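Local coordinates for protein design 2L4HC2_11 (Synthetic construct, PDB 5J2L) that assembles with a second copy of itself into a designed homodimer of helical hairpins, its pairing specificity probably set by buried hydrogen-bond networks, at residues A[23-28]-A[61-66]; A[29-34]-A[50-55]. One frame throughout, in Å; residues are numbered along the deposited sequence.

Contact 1 (A[23-28]-A[61-66])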
ATOM      1  N   LYS A  23       4.748 -11.084   0.754  1.00 27.14           N
ATOM      2  CA  LYS A  23       4.277 -11.537   2.057  1.00 30.45           C
ATOM      3  C   LYS A  23       3.657 -10.368   2.833  1.00 27.75           C
ATOM      4  O   LYS A  23       2.591 -10.510   3.438  1.00 31.11           O
ATOM      5  CB  LYS A  23       5.438 -12.180   2.820  1.00 35.22           C
ATOM      6  CG  LYS A  23       5.907 -13.493   2.196  1.00 46.36           C
ATOM      7  CD  LYS A  23       7.140 -14.066   2.900  1.00 54.72           C
ATOM      8  CE  LYS A  23       7.667 -15.292   2.160  1.00 56.22           C
ATOM      9  NZ  LYS A  23       8.912 -15.832   2.777  1.00 66.83           N
ATOM     10  N   ASP A  24       4.305  -9.208   2.768  1.00 26.15           N
ATOM     11  CA  ASP A  24       3.827  -8.020   3.461  1.00 28.29           C
ATOM     12  C   ASP A  24       2.454  -7.599   2.913  1.00 30.73           C
ATOM     13  O   ASP A  24       1.563  -7.225   3.684  1.00 22.49           O
ATOM     14  CB  ASP A  24       4.860  -6.877   3.372  1.00 28.13           C
ATOM     15  CG  ASP A  24       6.134  -7.140   4.225  1.00 44.60           C
ATOM     16  OD1 ASP A  24       6.082  -7.995   5.077  1.00 48.78           O
ATOM     17  OD2 ASP A  24       7.139  -6.493   4.014  1.00 42.47           O
ATOM     18  N   THR A  25       2.282  -7.680   1.588  1.00 23.70           N
ATOM     19  CA  THR A  25       0.998  -7.345   0.959  1.00 26.92           C
ATOM     20  C   THR A  25      -0.106  -8.237   1.490  1.00 23.47           C
ATOM     21  O   THR A  25      -1.207  -7.761   1.767  1.00 26.17           O
ATOM     22  CB  THR A  25       1.038  -7.449  -0.576  1.00 30.36           C
ATOM     23  OG1 THR A  25       1.968  -6.503  -1.114  1.00 27.17           O
ATOM     24  CG2 THR A  25      -0.343  -7.173  -1.155  1.00 42.54           C
ATOM     25  N   GLU A  26       0.186  -9.534   1.629  1.00 19.81           N
ATOM     26  CA  GLU A  26      -0.822 -10.465   2.123  1.00 33.97           C
ATOM     27  C   GLU A  26      -1.206 -10.113   3.561  1.00 28.48           C
ATOM     28  O   GLU A  26      -2.368 -10.239   3.941  1.00 27.20           O
ATOM     29  CB  GLU A  26      -0.348 -11.925   2.017  1.00 30.51           C
ATOM     30  CG  GLU A  26      -1.393 -12.949   2.457  1.00 50.51           C
ATOM     31  CD  GLU A  26      -2.637 -12.954   1.599  1.00 61.10           C
ATOM     32  OE1 GLU A  26      -2.557 -12.599   0.442  1.00 60.61           O
ATOM     33  OE2 GLU A  26      -3.675 -13.307   2.114  1.00 61.28           O
ATOM     34  N   GLU A  27      -0.234  -9.680   4.352  1.00 23.08           N
ATOM     35  CA  GLU A  27      -0.520  -9.297   5.721  1.00 19.42           C
ATOM     36  C   GLU A  27      -1.414  -8.062   5.755  1.00 20.15           C
ATOM     37  O   GLU A  27      -2.367  -8.013   6.524  1.00 22.38           O
ATOM     38  CB  GLU A  27       0.762  -9.036   6.499  1.00 21.88           C
ATOM     39  CG  GLU A  27       1.605 -10.270   6.747  1.00 27.24           C
ATOM     40  CD  GLU A  27       2.821  -9.981   7.579  1.00 31.68           C
ATOM     41  OE1 GLU A  27       3.007  -8.846   7.962  1.00 42.45           O
ATOM     42  OE2 GLU A  27       3.554 -10.901   7.851  1.00 36.26           O
ATOM     43  N   ILE A  28      -1.121  -7.076   4.911  1.00 22.04           N
ATOM     44  CA  ILE A  28      -1.929  -5.862   4.834  1.00 19.68           C
ATOM     45  C   ILE A  28      -3.361  -6.188   4.449  1.00 21.45           C
ATOM     46  O   ILE A  28      -4.300  -5.637   5.023  1.00 18.53           O
ATOM     47  CB  ILE A  28      -1.302  -4.833   3.882  1.00 23.65           C
ATOM     48  CG1 ILE A  28      -0.007  -4.300   4.525  1.00 27.14           C
ATOM     49  CG2 ILE A  28      -2.284  -3.714   3.533  1.00 18.82           C
ATOM     50  CD1 ILE A  28       0.868  -3.501   3.593  1.00 28.72           C
ATOM     51  N   GLN A  61       2.991   2.868   3.042  1.00 24.08           N
ATOM     52  CA  GLN A  61       3.993   3.859   2.703  1.00 28.00           C
ATOM     53  C   GLN A  61       5.380   3.227   2.726  1.00 25.19           C
ATOM     54  O   GLN A  61       6.205   3.491   1.851  1.00 23.82           O
ATOM     55  CB  GLN A  61       3.902   5.035   3.657  1.00 26.91           C
ATOM     56  CG  GLN A  61       2.644   5.863   3.491  1.00 29.36           C
ATOM     57  CD  GLN A  61       2.553   6.971   4.525  1.00 32.63           C
ATOM     58  OE1 GLN A  61       3.130   6.883   5.614  1.00 47.85           O
ATOM     59  NE2 GLN A  61       1.830   8.028   4.193  1.00 35.71           N
ATOM     60  N   GLU A  62       5.626   2.381   3.714  1.00 20.27           N
ATOM     61  CA  GLU A  62       6.902   1.690   3.793  1.00 24.58           C
ATOM     62  C   GLU A  62       7.095   0.758   2.605  1.00 26.69           C
ATOM     63  O   GLU A  62       8.182   0.697   2.024  1.00 27.84           O
ATOM     64  CB  GLU A  62       7.034   0.916   5.105  1.00 29.26           C
ATOM     65  CG  GLU A  62       7.195   1.796   6.337  1.00 35.28           C
ATOM     66  CD  GLU A  62       7.355   1.016   7.618  1.00 57.73           C
ATOM     67  OE1 GLU A  62       7.006  -0.143   7.656  1.00 56.33           O
ATOM     68  OE2 GLU A  62       7.848   1.585   8.566  1.00 53.63           O
ATOM     69  N   GLN A  63       6.042   0.043   2.232  1.00 18.29           N
ATOM     70  CA  GLN A  63       6.117  -0.862   1.098  1.00 21.98           C
ATOM     71  C   GLN A  63       6.454  -0.108  -0.170  1.00 19.04           C
ATOM     72  O   GLN A  63       7.321  -0.523  -0.941  1.00 22.05           O
ATOM     73  CB  GLN A  63       4.821  -1.671   0.941  1.00 20.55           C
ATOM     74  CG  GLN A  63       4.866  -2.622  -0.233  1.00 27.79           C
ATOM     75  CD  GLN A  63       3.717  -3.600  -0.259  1.00 36.94           C
ATOM     76  OE1 GLN A  63       2.537  -3.237  -0.353  1.00 35.62           O
ATOM     77  NE2 GLN A  63       4.083  -4.875  -0.168  1.00 24.87           N
ATOM     78  N   SER A  64       5.760   0.988  -0.363  1.00 22.01           N
ATOM     79  CA  SER A  64       5.914   1.865  -1.491  1.00 23.13           C
ATOM     80  C   SER A  64       7.364   2.341  -1.622  1.00 22.59           C
ATOM     81  O   SER A  64       7.944   2.268  -2.705  1.00 23.54           O
ATOM     82  CB  SER A  64       4.947   3.016  -1.334  1.00 22.23           C
ATOM     83  OG  SER A  64       5.050   3.919  -2.385  1.00 27.56           O
ATOM     84  N   GLU A  65       7.948   2.792  -0.513  1.00 25.19           N
ATOM     85  CA  GLU A  65       9.328   3.275  -0.545  1.00 29.40           C
ATOM     86  C   GLU A  65      10.299   2.156  -0.884  1.00 28.84           C
ATOM     87  O   GLU A  65      11.243   2.377  -1.643  1.00 31.77           O
ATOM     88  CB  GLU A  65       9.692   3.945   0.765  1.00 28.56           C
ATOM     89  CG  GLU A  65       8.953   5.260   0.982  1.00 44.18           C
ATOM     90  CD  GLU A  65       9.228   6.263  -0.116  1.00 58.89           C
ATOM     91  OE1 GLU A  65      10.374   6.435  -0.467  1.00 60.52           O
ATOM     92  OE2 GLU A  65       8.290   6.850  -0.610  1.00 53.25           O
ATOM     93  N   LYS A  66      10.046   0.943  -0.394  1.00 26.52           N
ATOM     94  CA  LYS A  66      10.919  -0.162  -0.750  1.00 24.04           C
ATOM     95  C   LYS A  66      10.810  -0.504  -2.216  1.00 28.37           C
ATOM     96  O   LYS A  66      11.818  -0.807  -2.855  1.00 25.77           O
ATOM     97  CB  LYS A  66      10.667  -1.391   0.123  1.00 30.05           C
ATOM     98  CG  LYS A  66      11.268  -1.248   1.508  1.00 41.29           C
ATOM     99  CD  LYS A  66      12.791  -1.228   1.381  1.00 49.28           C
ATOM    100  CE  LYS A  66      13.496  -0.920   2.694  1.00 61.99           C
ATOM    101  NZ  LYS A  66      14.979  -0.819   2.498  1.00 62.53           N
TER
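Asp-24 meets Gln-63 through its CB alone, 4.1 Å from Gln-63 NE2; its carboxylate turns to Lys-20, one turn back on the same helix, where it forms a salt bridge. Between these segments the backbones come nearest here, Asp-24 CA lying 7.9 Å from Gln-63 CA. Thr-25 carries the polar contact. Gln-63 reaches it with CG anti to the backbone N (chi1 180°) and the chain extended beyond, which lets the amide end span the gap between helices; the Gln-63 and Thr-25 side chains cross at about a right angle. Gln-63 NE2 donates to Thr-25 OG1 over 2.8 Å with an N-H...O angle of 148°, the oxygen lying 18° out of the amide plane. That hydroxyl also bonds to the main-chain O of Gln-21, and NE2 to the side-chain OE1 of Gln-21. Ile-28 closes the segment with CD1 4.3 Å from Gln-63 OE1. A leucine in place of Gln-63 would probably cost Thr-25 OG1 its incoming N-H and Gln-21 OE1 this donor. With Thr-25 and Gln-63 both buried, the chemistry implies a polar network built into the helix interface, consistent with the hydrogen-bond-mediated specificity sought in the design.

Contact 2 (A[29-34]-A[50-55]); sequences RKRLKE and IKELRE
Arg-31 and Glu-52 join the two helices by a salt bridge at the partly exposed border of their interface. From CB, which points toward the helix of Glu-52, the arginine chain bends at both chi2 and chi3, and the side chain also packs on Ile-56 of the facing helix. These bends bring Arg-31 CZ to 3.6 Å from Glu-52 OE1. At the tip, Arg-31 NH1 turns back to its own helix and donates to Glu-34 OE1 over 2.9 Å. Arg-31 NH2 goes across, giving a nearly straight bond (2.7 Å, 173°) to Glu-52 OE1. Glu-34 OE1 and Glu-52 OE1 are each met on the anti side and lie near the guanidinium plane, but NH2 stands 35° out of the Glu-52 carboxylate plane. NH2 also donates to a water 2.7 Å away, which in turn donates to the main-chain O of Glu-52; three acceptors thus fix the rotation of the guanidinium. On the buried side, Leu-32 CD2 meets Leu-53 CD2 at 4.0 Å, their side chains crossing at about a right angle, and Leu-53 continues onto Ile-57 of the second subunit. An apolar core, here Leu-32 against Leu-53, bordered by a salt-bridge network of Arg-31, Glu-34 and Glu-52 is typical of helical bundles and coiled coils.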
ATOM      1  N   ARG A  29      -3.511  -7.081   3.477  1.00 19.23           N
ATOM      2  CA  ARG A  29      -4.820  -7.509   3.027  1.00 22.62           C
ATOM      3  C   ARG A  29      -5.581  -8.190   4.166  1.00 19.36           C
ATOM      4  O   ARG A  29      -6.756  -7.908   4.382  1.00 19.04           O
ATOM      5  CB  ARG A  29      -4.722  -8.432   1.841  1.00 26.69           C
ATOM      6  CG  ARG A  29      -6.076  -8.793   1.259  1.00 45.94           C
ATOM      7  CD  ARG A  29      -5.973  -9.676   0.074  1.00 60.36           C
ATOM      8  NE  ARG A  29      -7.275  -9.854  -0.550  1.00 81.29           N
ATOM      9  CZ  ARG A  29      -8.198 -10.758  -0.173  1.00 79.35           C
ATOM     10  NH1 ARG A  29      -7.951 -11.580   0.828  1.00 63.85           N
ATOM     11  NH2 ARG A  29      -9.355 -10.810  -0.811  1.00 83.94           N
ATOM     12  N   LYS A  30      -4.912  -9.076   4.894  1.00 21.95           N
ATOM     13  CA  LYS A  30      -5.557  -9.748   6.016  1.00 21.79           C
ATOM     14  C   LYS A  30      -5.965  -8.771   7.107  1.00 24.82           C
ATOM     15  O   LYS A  30      -7.078  -8.873   7.629  1.00 20.88           O
ATOM     16  CB  LYS A  30      -4.661 -10.843   6.592  1.00 28.65           C
ATOM     17  CG  LYS A  30      -4.534 -12.063   5.689  1.00 41.98           C
ATOM     18  CD  LYS A  30      -3.641 -13.126   6.313  1.00 51.13           C
ATOM     19  CE  LYS A  30      -3.538 -14.357   5.411  1.00 66.51           C
ATOM     20  NZ  LYS A  30      -2.620 -15.388   5.974  1.00 65.84           N
ATOM     21  N   ARG A  31      -5.095  -7.812   7.421  1.00 18.45           N
ATOM     22  CA  ARG A  31      -5.408  -6.813   8.433  1.00 16.99           C
ATOM     23  C   ARG A  31      -6.597  -5.946   8.041  1.00 19.06           C
ATOM     24  O   ARG A  31      -7.443  -5.666   8.883  1.00 19.74           O
ATOM     25  CB  ARG A  31      -4.215  -5.939   8.742  1.00 22.37           C
ATOM     26  CG  ARG A  31      -3.156  -6.598   9.587  1.00 23.37           C
ATOM     27  CD  ARG A  31      -3.704  -6.821  10.948  1.00 26.60           C
ATOM     28  NE  ARG A  31      -3.978  -5.549  11.588  1.00 27.04           N
ATOM     29  CZ  ARG A  31      -5.043  -5.254  12.363  1.00 32.93           C
ATOM     30  NH1 ARG A  31      -5.985  -6.136  12.629  1.00 29.01           N
ATOM     31  NH2 ARG A  31      -5.143  -4.038  12.861  1.00 25.88           N
ATOM     32  N   LEU A  32      -6.677  -5.527   6.783  1.00 15.32           N
ATOM     33  CA  LEU A  32      -7.819  -4.721   6.357  1.00 17.47           C
ATOM     34  C   LEU A  32      -9.133  -5.505   6.504  1.00 17.53           C
ATOM     35  O   LEU A  32     -10.154  -4.924   6.877  1.00 18.44           O
ATOM     36  CB  LEU A  32      -7.595  -4.189   4.931  1.00 15.87           C
ATOM     37  CG  LEU A  32      -6.548  -3.048   4.822  1.00 15.67           C
ATOM     38  CD1 LEU A  32      -6.202  -2.791   3.362  1.00 16.62           C
ATOM     39  CD2 LEU A  32      -7.138  -1.779   5.447  1.00 19.78           C
ATOM     40  N   LYS A  33      -9.101  -6.819   6.240  1.00 21.22           N
ATOM     41  CA  LYS A  33     -10.290  -7.658   6.452  1.00 19.62           C
ATOM     42  C   LYS A  33     -10.677  -7.674   7.912  1.00 25.12           C
ATOM     43  O   LYS A  33     -11.857  -7.556   8.254  1.00 23.62           O
ATOM     44  CB  LYS A  33     -10.058  -9.099   5.979  1.00 27.22           C
ATOM     45  CG  LYS A  33     -10.022  -9.284   4.482  1.00 24.15           C
ATOM     46  CD  LYS A  33      -9.748 -10.746   4.109  1.00 38.31           C
ATOM     47  CE  LYS A  33     -10.937 -11.647   4.457  1.00 47.43           C
ATOM     48  NZ  LYS A  33     -10.701 -13.077   4.081  1.00 55.30           N
ATOM     49  N   GLU A  34      -9.672  -7.809   8.778  1.00 19.68           N
ATOM     50  CA  GLU A  34      -9.904  -7.844  10.212  1.00 23.02           C
ATOM     51  C   GLU A  34     -10.522  -6.529  10.680  1.00 22.63           C
ATOM     52  O   GLU A  34     -11.470  -6.511  11.473  1.00 23.10           O
ATOM     53  CB  GLU A  34      -8.588  -8.141  10.956  1.00 18.18           C
ATOM     54  CG  GLU A  34      -8.046  -9.550  10.760  1.00 20.31           C
ATOM     55  CD  GLU A  34      -6.659  -9.773  11.347  1.00 26.79           C
ATOM     56  OE1 GLU A  34      -6.164  -8.921  12.042  1.00 27.59           O
ATOM     57  OE2 GLU A  34      -6.078 -10.795  11.064  1.00 35.92           O
ATOM     58  N   ILE A  50      -9.529   4.094  13.842  1.00 20.60           N
ATOM     59  CA  ILE A  50      -8.670   5.062  13.185  1.00 20.29           C
ATOM     60  C   ILE A  50      -7.200   4.731  13.446  1.00 19.97           C
ATOM     61  O   ILE A  50      -6.364   4.824  12.543  1.00 17.63           O
ATOM     62  CB  ILE A  50      -9.003   6.498  13.625  1.00 18.68           C
ATOM     63  CG1 ILE A  50     -10.391   6.886  13.105  1.00 24.73           C
ATOM     64  CG2 ILE A  50      -7.955   7.468  13.096  1.00 17.03           C
ATOM     65  CD1 ILE A  50     -10.929   8.182  13.684  1.00 24.92           C
ATOM     66  N   LYS A  51      -6.888   4.357  14.680  1.00 22.64           N
ATOM     67  CA  LYS A  51      -5.525   3.972  15.023  1.00 22.14           C
ATOM     68  C   LYS A  51      -5.056   2.796  14.171  1.00 18.32           C
ATOM     69  O   LYS A  51      -3.929   2.788  13.684  1.00 23.81           O
ATOM     70  CB  LYS A  51      -5.388   3.637  16.497  1.00 24.49           C
ATOM     71  CG  LYS A  51      -3.958   3.251  16.859  1.00 27.38           C
ATOM     72  CD  LYS A  51      -3.783   2.995  18.343  1.00 39.49           C
ATOM     73  CE  LYS A  51      -2.352   2.548  18.627  1.00 52.39           C
ATOM     74  NZ  LYS A  51      -2.110   2.321  20.075  1.00 59.79           N
ATOM     75  N   GLU A  52      -5.908   1.790  14.010  1.00 20.70           N
ATOM     76  CA  GLU A  52      -5.497   0.630  13.230  1.00 19.93           C
ATOM     77  C   GLU A  52      -5.297   0.993  11.748  1.00 18.95           C
ATOM     78  O   GLU A  52      -4.368   0.496  11.111  1.00 21.08           O
ATOM     79  CB  GLU A  52      -6.482  -0.536  13.432  1.00 21.76           C
ATOM     80  CG  GLU A  52      -6.412  -1.105  14.859  1.00 29.46           C
ATOM     81  CD  GLU A  52      -7.214  -2.364  15.126  1.00 57.42           C
ATOM     82  OE1 GLU A  52      -7.252  -3.233  14.283  1.00 48.05           O
ATOM     83  OE2 GLU A  52      -7.766  -2.464  16.203  1.00 63.85           O
ATOM     84  N   LEU A  53      -6.140   1.872  11.211  1.00 18.33           N
ATOM     85  CA  LEU A  53      -6.016   2.275   9.820  1.00 17.54           C
ATOM     86  C   LEU A  53      -4.769   3.140   9.593  1.00 18.57           C
ATOM     87  O   LEU A  53      -4.111   3.020   8.559  1.00 18.68           O
ATOM     88  CB  LEU A  53      -7.293   2.965   9.379  1.00 16.00           C
ATOM     89  CG  LEU A  53      -8.497   2.022   9.279  1.00 16.46           C
ATOM     90  CD1 LEU A  53      -9.767   2.827   9.038  1.00 20.23           C
ATOM     91  CD2 LEU A  53      -8.254   1.032   8.137  1.00 17.83           C
ATOM     92  N   ARG A  54      -4.451   3.971  10.587  1.00 20.21           N
ATOM     93  CA  ARG A  54      -3.272   4.805  10.614  1.00 24.84           C
ATOM     94  C   ARG A  54      -2.045   3.910  10.394  1.00 22.66           C
ATOM     95  O   ARG A  54      -1.179   4.216   9.573  1.00 21.13           O
ATOM     96  CB  ARG A  54      -3.234   5.584  11.955  1.00 31.69           C
ATOM     97  CG  ARG A  54      -2.123   6.594  12.152  1.00 44.48           C
ATOM     98  CD  ARG A  54      -2.206   7.371  13.453  1.00 42.47           C
ATOM     99  NE  ARG A  54      -3.331   8.315  13.498  1.00 37.18           N
ATOM    100  CZ  ARG A  54      -4.414   8.283  14.317  1.00 32.91           C
ATOM    101  NH1 ARG A  54      -4.545   7.367  15.259  1.00 24.19           N
ATOM    102  NH2 ARG A  54      -5.348   9.219  14.171  1.00 27.15           N
ATOM    103  N   GLU A  55      -2.011   2.784  11.112  1.00 20.83           N
ATOM    104  CA  GLU A  55      -0.926   1.809  11.011  1.00 19.26           C
ATOM    105  C   GLU A  55      -0.877   1.144   9.626  1.00 19.78           C
ATOM    106  O   GLU A  55       0.208   0.952   9.075  1.00 19.40           O
ATOM    107  CB  GLU A  55      -1.033   0.793  12.150  1.00 23.45           C
ATOM    108  CG  GLU A  55       0.012  -0.334  12.141  1.00 22.44           C
ATOM    109  CD  GLU A  55       1.448   0.124  12.230  1.00 37.92           C
ATOM    110  OE1 GLU A  55       1.699   1.274  12.506  1.00 43.38           O
ATOM    111  OE2 GLU A  55       2.309  -0.701  12.026  1.00 41.38           O
TER
HETATM  112  O   HOH W   1      -3.497  -1.989  12.136  1.00 26.60           O

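Contacts 1 and 2 join the same two helices, 7-41 and 46-80, with centres about 13 Å apart. Segments 23-28 and 29-34 follow each other directly on the first helix, whereas 50-55 precedes 61-66 on the second; contact 2 is therefore nested inside the loop closed by contact 1, as expected of an antiparallel hairpin. The 160° angle between the helix segments of contact 1 agrees. The centre of contact 1 is about 1 Å from the centre of the chain, that of contact 2 about 13 Å, nearer the turn. Both also touch the second subunit, so the pairing of helices within one chain is continuous with the dimer interface, with a buried polar contact at mid-length and an apolar one bordered by charges nearer the turn.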